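Dihydroorotase (Agrobacterium tumefaciens, PDB 2OGJ) hydrolyses acetyl esters in vitro, deacetylating acetyl-(R)-mandelate and, less efficiently, acetyl glycolate, as a zinc-containing TIM-barrel enzyme of the amidohydrolase superfamily. Local coordinates at residues A[115-119]-A[120-124]; A[165-168]-A[169-172]; A[309-313]-A[314-318]. All coordinates share one frame; numbering follows the deposited sequence.

Contact 1: A[115-119]-A[120-124]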
loop_
_atom_site.group_PDB
_atom_site.type_symbol
_atom_site.label_atom_id
_atom_site.label_comp_id
_atom_site.label_asym_id
_atom_site.label_seq_id
_atom_site.Cartn_x
_atom_site.Cartn_y
_atom_site.Cartn_z
ATOM N N HIS A 115 23.613 14.714 10.905
ATOM C CA HIS A 115 24.358 15.915 11.269
ATOM C C HIS A 115 23.981 16.279 12.714
ATOM O O HIS A 115 24.795 16.801 13.464
ATOM C CB HIS A 115 24.054 17.066 10.292
ATOM C CG HIS A 115 22.645 17.560 10.345
ATOM N ND1 HIS A 115 21.574 16.812 9.911
ATOM C CD2 HIS A 115 22.126 18.707 10.840
ATOM C CE1 HIS A 115 20.455 17.474 10.141
ATOM N NE2 HIS A 115 20.763 18.627 10.706
ATOM N N GLY A 116 22.751 15.959 13.104
ATOM C CA GLY A 116 22.312 16.223 14.457
ATOM C C GLY A 116 23.062 15.314 15.409
ATOM O O GLY A 116 23.489 15.739 16.480
ATOM N N PHE A 117 23.240 14.059 15.025
ATOM C CA PHE A 117 23.954 13.117 15.857
ATOM C C PHE A 117 25.392 13.591 16.038
ATOM O O PHE A 117 25.915 13.588 17.144
ATOM C CB PHE A 117 23.947 11.737 15.201
ATOM C CG PHE A 117 24.606 10.657 16.025
ATOM C CD1 PHE A 117 23.969 10.130 17.140
ATOM C CD2 PHE A 117 25.854 10.158 15.678
ATOM C CE1 PHE A 117 24.555 9.127 17.897
ATOM C CE2 PHE A 117 26.453 9.138 16.446
ATOM C CZ PHE A 117 25.797 8.632 17.549
ATOM N N ARG A 118 26.025 14.018 14.955
ATOM C CA ARG A 118 27.411 14.476 15.014
ATOM C C ARG A 118 27.624 15.649 15.968
ATOM O O ARG A 118 28.544 15.647 16.785
ATOM C CB ARG A 118 27.882 14.875 13.611
ATOM C CG ARG A 118 29.381 15.181 13.516
ATOM C CD ARG A 118 29.779 15.826 12.199
ATOM N NE ARG A 118 29.033 17.059 11.987
ATOM C CZ ARG A 118 28.256 17.282 10.931
ATOM N NH1 ARG A 118 28.130 16.355 9.986
ATOM N NH2 ARG A 118 27.586 18.419 10.829
ATOM N N GLU A 119 26.754 16.646 15.854
ATOM C CA GLU A 119 26.864 17.843 16.663
ATOM C C GLU A 119 26.491 17.673 18.120
ATOM O O GLU A 119 27.181 18.199 18.980
ATOM C CB GLU A 119 26.022 18.966 16.065
ATOM C CG GLU A 119 26.334 20.330 16.654
ATOM C CD GLU A 119 25.393 21.419 16.172
ATOM O OE1 GLU A 119 25.300 21.650 14.938
ATOM O OE2 GLU A 119 24.747 22.051 17.040
ATOM N N TYR A 120 25.403 16.957 18.406
ATOM C CA TYR A 120 24.975 16.763 19.797
ATOM C C TYR A 120 25.605 15.592 20.511
ATOM O O TYR A 120 25.837 15.668 21.710
ATOM C CB TYR A 120 23.461 16.587 19.918
ATOM C CG TYR A 120 22.652 17.723 19.391
ATOM C CD1 TYR A 120 22.905 19.034 19.800
ATOM C CD2 TYR A 120 21.625 17.496 18.474
ATOM C CE1 TYR A 120 22.161 20.096 19.309
ATOM C CE2 TYR A 120 20.871 18.551 17.971
ATOM C CZ TYR A 120 21.146 19.852 18.392
ATOM O OH TYR A 120 20.420 20.908 17.887
ATOM N N ILE A 121 25.870 14.502 19.800
ATOM C CA ILE A 121 26.443 13.332 20.460
ATOM C C ILE A 121 27.937 13.091 20.253
ATOM O O ILE A 121 28.675 12.935 21.219
ATOM C CB ILE A 121 25.684 12.047 20.063
ATOM C CG1 ILE A 121 24.182 12.268 20.239
ATOM C CG2 ILE A 121 26.158 10.879 20.911
ATOM C CD1 ILE A 121 23.778 12.739 21.631
ATOM N N ILE A 122 28.382 13.063 19.003
ATOM C CA ILE A 122 29.787 12.804 18.719
ATOM C C ILE A 122 30.766 13.857 19.197
ATOM O O ILE A 122 31.563 13.587 20.083
ATOM C CB ILE A 122 30.044 12.591 17.202
ATOM C CG1 ILE A 122 29.258 11.386 16.681
ATOM C CG2 ILE A 122 31.509 12.322 16.963
ATOM C CD1 ILE A 122 29.399 11.186 15.199
ATOM N N GLU A 123 30.711 15.047 18.616
ATOM C CA GLU A 123 31.655 16.118 18.950
ATOM C C GLU A 123 31.845 16.466 20.428
ATOM O O GLU A 123 32.979 16.605 20.892
ATOM C CB GLU A 123 31.304 17.373 18.140
ATOM C CG GLU A 123 31.426 17.144 16.616
ATOM C CD GLU A 123 30.695 18.192 15.758
ATOM O OE1 GLU A 123 29.921 19.003 16.312
ATOM O OE2 GLU A 123 30.876 18.195 14.519
ATOM N N PRO A 124 30.748 16.597 21.190
ATOM C CA PRO A 124 30.902 16.928 22.607
ATOM C C PRO A 124 31.281 15.782 23.551
ATOM O O PRO A 124 31.592 16.035 24.712
ATOM C CB PRO A 124 29.541 17.532 22.964
ATOM C CG PRO A 124 28.605 16.753 22.123
ATOM C CD PRO A 124 29.333 16.710 20.788
#
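The F117 ring lies against two isoleucines that meet it differently. I121 comes over one face, its CB 4.1 Å from the ring centroid in a CH-pi contact offset toward the rim. The I122 side chain runs at about a right angle to that of F117, its CG1 3.6 Å from F117 CE2. With CG anti to the backbone N (chi1 -177°), F117 leans along the helix toward its C-terminal end, where both isoleucines can reach it; W81 adds an edge-to-face contact. The backbone widens into a pi-type turn here. F117 O takes I121 N at 2.8 Å and I122 N at 3.1 Å, from opposite faces of its carbonyl plane, and E123 N reaches five residues back to R118 O at 2.9 Å. E123, whose CB points back toward the preceding turn, brings its carboxylate to R118. The R118 chain bends at chi3 (58°), and E123 OE2 sits at the guanidinium edge, 3.3 Å from R118 NE, in a salt bridge whose hydrogen bond is weak; the two planes stand 38° apart. The E119 carboxylate is nearly parallel to that of E123 but turns to H82 and R90 of the second subunit. Y120 stacks on Y120 of that same subunit. Helix 114-122 thus packs F117 and I122 on strand 128-132, as expected of a helix in a beta-alpha-beta unit of a TIM barrel, while E119 and Y120 serve the subunit interface.

Contact 2: A[165-168]-A[169-172]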
loop_
_atom_site.group_PDB
_atom_site.type_symbol
_atom_site.label_atom_id
_atom_site.label_comp_id
_atom_site.label_asym_id
_atom_site.label_seq_id
_atom_site.Cartn_x
_atom_site.Cartn_y
_atom_site.Cartn_z
ATOM N N ALA A 165 30.040 10.850 2.522
ATOM C CA ALA A 165 31.177 11.628 2.014
ATOM C C ALA A 165 31.555 12.736 2.986
ATOM O O ALA A 165 32.736 13.022 3.193
ATOM C CB ALA A 165 30.831 12.220 0.676
ATOM N N GLU A 166 30.541 13.348 3.595
ATOM C CA GLU A 166 30.731 14.433 4.548
ATOM C C GLU A 166 31.027 13.894 5.944
ATOM O O GLU A 166 31.349 14.700 6.831
ATOM C CB GLU A 166 29.503 15.343 4.574
ATOM C CG GLU A 166 29.188 15.997 3.239
ATOM C CD GLU A 166 27.958 16.883 3.299
ATOM O OE1 GLU A 166 27.357 16.990 4.388
ATOM O OE2 GLU A 166 27.597 17.469 2.257
ATOM N N ASN A 167 30.904 12.598 6.180
ATOM C CA ASN A 167 31.158 12.071 7.519
ATOM C C ASN A 167 31.898 10.749 7.564
ATOM O O ASN A 167 31.664 9.938 8.461
ATOM C CB ASN A 167 29.850 11.916 8.295
ATOM C CG ASN A 167 29.041 13.180 8.325
ATOM O OD1 ASN A 167 28.178 13.380 7.482
ATOM N ND2 ASN A 167 29.326 14.052 9.284
ATOM N N SER A 168 32.793 10.530 6.610
ATOM C CA SER A 168 33.557 9.289 6.570
ATOM C C SER A 168 34.382 9.072 7.839
ATOM O O SER A 168 34.761 7.945 8.162
ATOM C CB SER A 168 34.455 9.268 5.328
ATOM O OG SER A 168 34.980 10.561 5.060
ATOM N N GLU A 169 34.652 10.155 8.562
ATOM C CA GLU A 169 35.418 10.080 9.811
ATOM C C GLU A 169 34.519 9.583 10.950
ATOM O O GLU A 169 35.002 9.174 12.013
ATOM C CB GLU A 169 35.967 11.462 10.200
ATOM C CG GLU A 169 36.199 12.402 9.024
ATOM C CD GLU A 169 34.919 13.118 8.545
ATOM O OE1 GLU A 169 34.406 14.006 9.264
ATOM O OE2 GLU A 169 34.423 12.795 7.441
ATOM N N HIS A 170 33.209 9.606 10.721
ATOM C CA HIS A 170 32.269 9.209 11.753
ATOM C C HIS A 170 31.434 7.977 11.454
ATOM O O HIS A 170 31.083 7.214 12.365
ATOM C CB HIS A 170 31.337 10.385 12.070
ATOM C CG HIS A 170 32.059 11.649 12.435
ATOM N ND1 HIS A 170 33.037 11.700 13.410
ATOM C CD2 HIS A 170 31.935 12.912 11.963
ATOM C CE1 HIS A 170 33.484 12.937 13.517
ATOM N NE2 HIS A 170 32.832 13.692 12.650
ATOM N N ILE A 171 31.094 7.798 10.182
ATOM C CA ILE A 171 30.269 6.672 9.755
ATOM C C ILE A 171 31.148 5.490 9.347
ATOM O O ILE A 171 31.982 5.608 8.450
ATOM C CB ILE A 171 29.360 7.107 8.590
ATOM C CG1 ILE A 171 28.420 8.208 9.079
ATOM C CG2 ILE A 171 28.605 5.923 8.013
ATOM C CD1 ILE A 171 27.481 8.709 8.029
ATOM N N VAL A 172 30.957 4.360 10.026
ATOM C CA VAL A 172 31.725 3.148 9.780
ATOM C C VAL A 172 30.999 2.058 8.979
ATOM O O VAL A 172 31.556 0.976 8.773
ATOM C CB VAL A 172 32.166 2.520 11.101
ATOM C CG1 VAL A 172 33.136 3.430 11.822
ATOM C CG2 VAL A 172 30.936 2.248 11.966
#
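N167 O is gripped by two backbone donors from the following turn, H170 N and I171 N, each 2.8 Å away. The two bonds differ in direction. I171 N approaches nearly end-on to the carbonyl, with a C=O...N angle of 171°, whereas H170 N stands well above the carbonyl plane. The i+3 and i+4 bonds close a tight turn over residues 167-171. The E169 chain bends at chi2 (81°), which brings its carboxylate back over the start of the turn, where OE2 lies 3.3 Å from S168 OG in a weak hydrogen bond donated by the serine. The CG1 branch of I171 packs on N167: CG1 is 3.7 Å from N167 O, and CD1 is 4.0 Å from N167 CB. The N167 amide and the H170 ring lie near each other, their planes 37° apart. The turn links helix 157-165 to strand 171-173. F114 of helix 114-122 touches N167, H170 and I171, while I171 also packs back on C163 and Y164 of helix 157-165. H170 and V172 form backbone hydrogen bonds with A131, placing the incoming strand beside strand 128-132, and K130 NZ of that neighbouring strand binds E169 O.

Contact 3: A[309-313]-A[314-318]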
loop_
_atom_site.group_PDB
_atom_site.type_symbol
_atom_site.label_atom_id
_atom_site.label_comp_id
_atom_site.label_asym_id
_atom_site.label_seq_id
_atom_site.Cartn_x
_atom_site.Cartn_y
_atom_site.Cartn_z
ATOM N N SER A 309 30.321 -10.963 31.185
ATOM C CA SER A 309 30.199 -11.973 32.233
ATOM C C SER A 309 29.297 -13.150 31.856
ATOM O O SER A 309 29.523 -14.268 32.322
ATOM C CB SER A 309 29.682 -11.341 33.532
ATOM O OG SER A 309 30.555 -10.324 33.990
ATOM N N LYS A 310 28.275 -12.900 31.033
ATOM C CA LYS A 310 27.354 -13.957 30.594
ATOM C C LYS A 310 28.049 -14.885 29.597
ATOM O O LYS A 310 27.851 -16.105 29.623
ATOM C CB LYS A 310 26.095 -13.355 29.952
ATOM C CG LYS A 310 25.231 -12.534 30.913
ATOM C CD LYS A 310 23.995 -11.994 30.215
ATOM C CE LYS A 310 23.133 -11.194 31.165
ATOM N NZ LYS A 310 22.091 -10.419 30.432
ATOM N N LEU A 311 28.869 -14.305 28.721
ATOM C CA LEU A 311 29.595 -15.094 27.738
ATOM C C LEU A 311 30.651 -15.920 28.447
ATOM O O LEU A 311 30.864 -17.082 28.122
ATOM C CB LEU A 311 30.245 -14.192 26.690
ATOM C CG LEU A 311 29.434 -13.875 25.429
ATOM C CD1 LEU A 311 28.972 -15.184 24.794
ATOM C CD2 LEU A 311 28.246 -12.971 25.763
ATOM N N LEU A 312 31.309 -15.315 29.425
ATOM C CA LEU A 312 32.329 -16.013 30.199
ATOM C C LEU A 312 31.696 -17.171 30.958
ATOM O O LEU A 312 32.343 -18.180 31.198
ATOM C CB LEU A 312 32.986 -15.071 31.217
ATOM C CG LEU A 312 34.203 -15.648 31.937
ATOM C CD1 LEU A 312 35.377 -15.636 30.977
ATOM C CD2 LEU A 312 34.539 -14.820 33.154
ATOM N N SER A 313 30.431 -17.006 31.340
ATOM C CA SER A 313 29.707 -18.020 32.092
ATOM C C SER A 313 29.290 -19.206 31.237
ATOM O O SER A 313 29.051 -20.287 31.763
ATOM C CB SER A 313 28.468 -17.411 32.749
ATOM O OG SER A 313 27.401 -17.297 31.824
ATOM N N VAL A 314 29.169 -19.016 29.928
ATOM C CA VAL A 314 28.797 -20.138 29.073
ATOM C C VAL A 314 30.013 -20.650 28.323
ATOM O O VAL A 314 29.939 -21.073 27.170
ATOM C CB VAL A 314 27.661 -19.791 28.085
ATOM C CG1 VAL A 314 26.331 -19.704 28.837
ATOM C CG2 VAL A 314 27.970 -18.495 27.364
ATOM N N ASP A 315 31.142 -20.570 29.015
ATOM C CA ASP A 315 32.412 -21.072 28.541
ATOM C C ASP A 315 33.156 -20.406 27.402
ATOM O O ASP A 315 33.666 -21.084 26.515
ATOM C CB ASP A 315 32.266 -22.557 28.227
ATOM C CG ASP A 315 33.325 -23.394 28.898
ATOM O OD1 ASP A 315 33.430 -23.325 30.141
ATOM O OD2 ASP A 315 34.049 -24.123 28.187
HETATM N N MSE A 316 33.236 -19.090 27.412
HETATM C CA MSE A 316 34.001 -18.416 26.384
HETATM C C MSE A 316 35.271 -18.109 27.157
HETATM O O MSE A 316 35.242 -17.380 28.148
HETATM C CB MSE A 316 33.304 -17.125 25.944
HETATM C CG MSE A 316 33.754 -16.570 24.593
HETATM SE SE MSE A 316 32.754 -15.181 23.976
HETATM C CE MSE A 316 33.943 -14.430 22.881
ATOM N N PRO A 317 36.397 -18.692 26.750
ATOM C CA PRO A 317 37.628 -18.402 27.488
ATOM C C PRO A 317 37.842 -16.902 27.734
ATOM O O PRO A 317 37.538 -16.065 26.882
ATOM C CB PRO A 317 38.709 -19.014 26.605
ATOM C CG PRO A 317 38.069 -19.056 25.230
ATOM C CD PRO A 317 36.669 -19.464 25.530
ATOM N N PHE A 318 38.357 -16.569 28.912
ATOM C CA PHE A 318 38.627 -15.182 29.295
ATOM C C PHE A 318 39.278 -14.339 28.190
ATOM O O PHE A 318 38.747 -13.315 27.774
ATOM C CB PHE A 318 39.545 -15.165 30.520
ATOM C CG PHE A 318 39.966 -13.795 30.946
ATOM C CD1 PHE A 318 39.122 -13.001 31.711
ATOM C CD2 PHE A 318 41.211 -13.297 30.585
ATOM C CE1 PHE A 318 39.504 -11.728 32.114
ATOM C CE2 PHE A 318 41.613 -12.013 30.985
ATOM C CZ PHE A 318 40.758 -11.232 31.752
#
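A Schellman motif closes the C-terminal end of helix 304-313, its turn made possible by the left-handed backbone of D315 (phi 70°, psi 44°). Both defining bonds are present but weak: M316 N reaches L311 O at 3.2 Å, and D315 N reaches L312 O at 3.5 Å. L311 O also accepts V314 N at 3.1 Å, a donor standing far above its carbonyl plane. The hydrophobic pair that accompanies the motif is L311 with M316, a selenomethionine. The M316 side chain runs extended alongside L311 and points the same way, with SE 3.8 Å from L311 CB and about as far from CG and CD1. M316 CG is anti to the backbone N (chi1 -161°), which directs the chain along the leucine. V314 lies over the last turn, its CG2 3.3 Å from K310 O, and also touches F272 and I279 of helix 272-280. S313 OG donates a hydrogen bond to K310 O, giving that carbonyl a side-chain partner beside the weak backbone bonds of the closing turn. Beyond the cap, P317 occupies the N-cap position of the next helix, 318-323. The F318 ring meets that of F68 and touches F352 and L354 of strand 348-362. L312 reaches across to the chain that leads into this second helix: its CD1 lies 3.3 Å from M316 O and 3.7 Å from F318 CA.

Overall arrangement
Contacts 1 and 2 are neighbours on one side of the chain, their centres 12 Å apart, and they touch: R118 CD lies 3.6 Å from H170 CD2, and I122 CD1 lies 3.8 Å from H170 CB. The turn of contact 2 therefore packs against the helix of contact 1, and both adjoin strand 128-132. Contact 3 is on the opposite side of the chain's centre, its centre about 35 Å from that of contact 1. Contacts 1 and 3 both stand off from the binuclear zinc site: the F117 side chain is about 12 Å from a zinc ion, the K310 side chain about 11 Å from that of D291. Contact 2 lies away from it too.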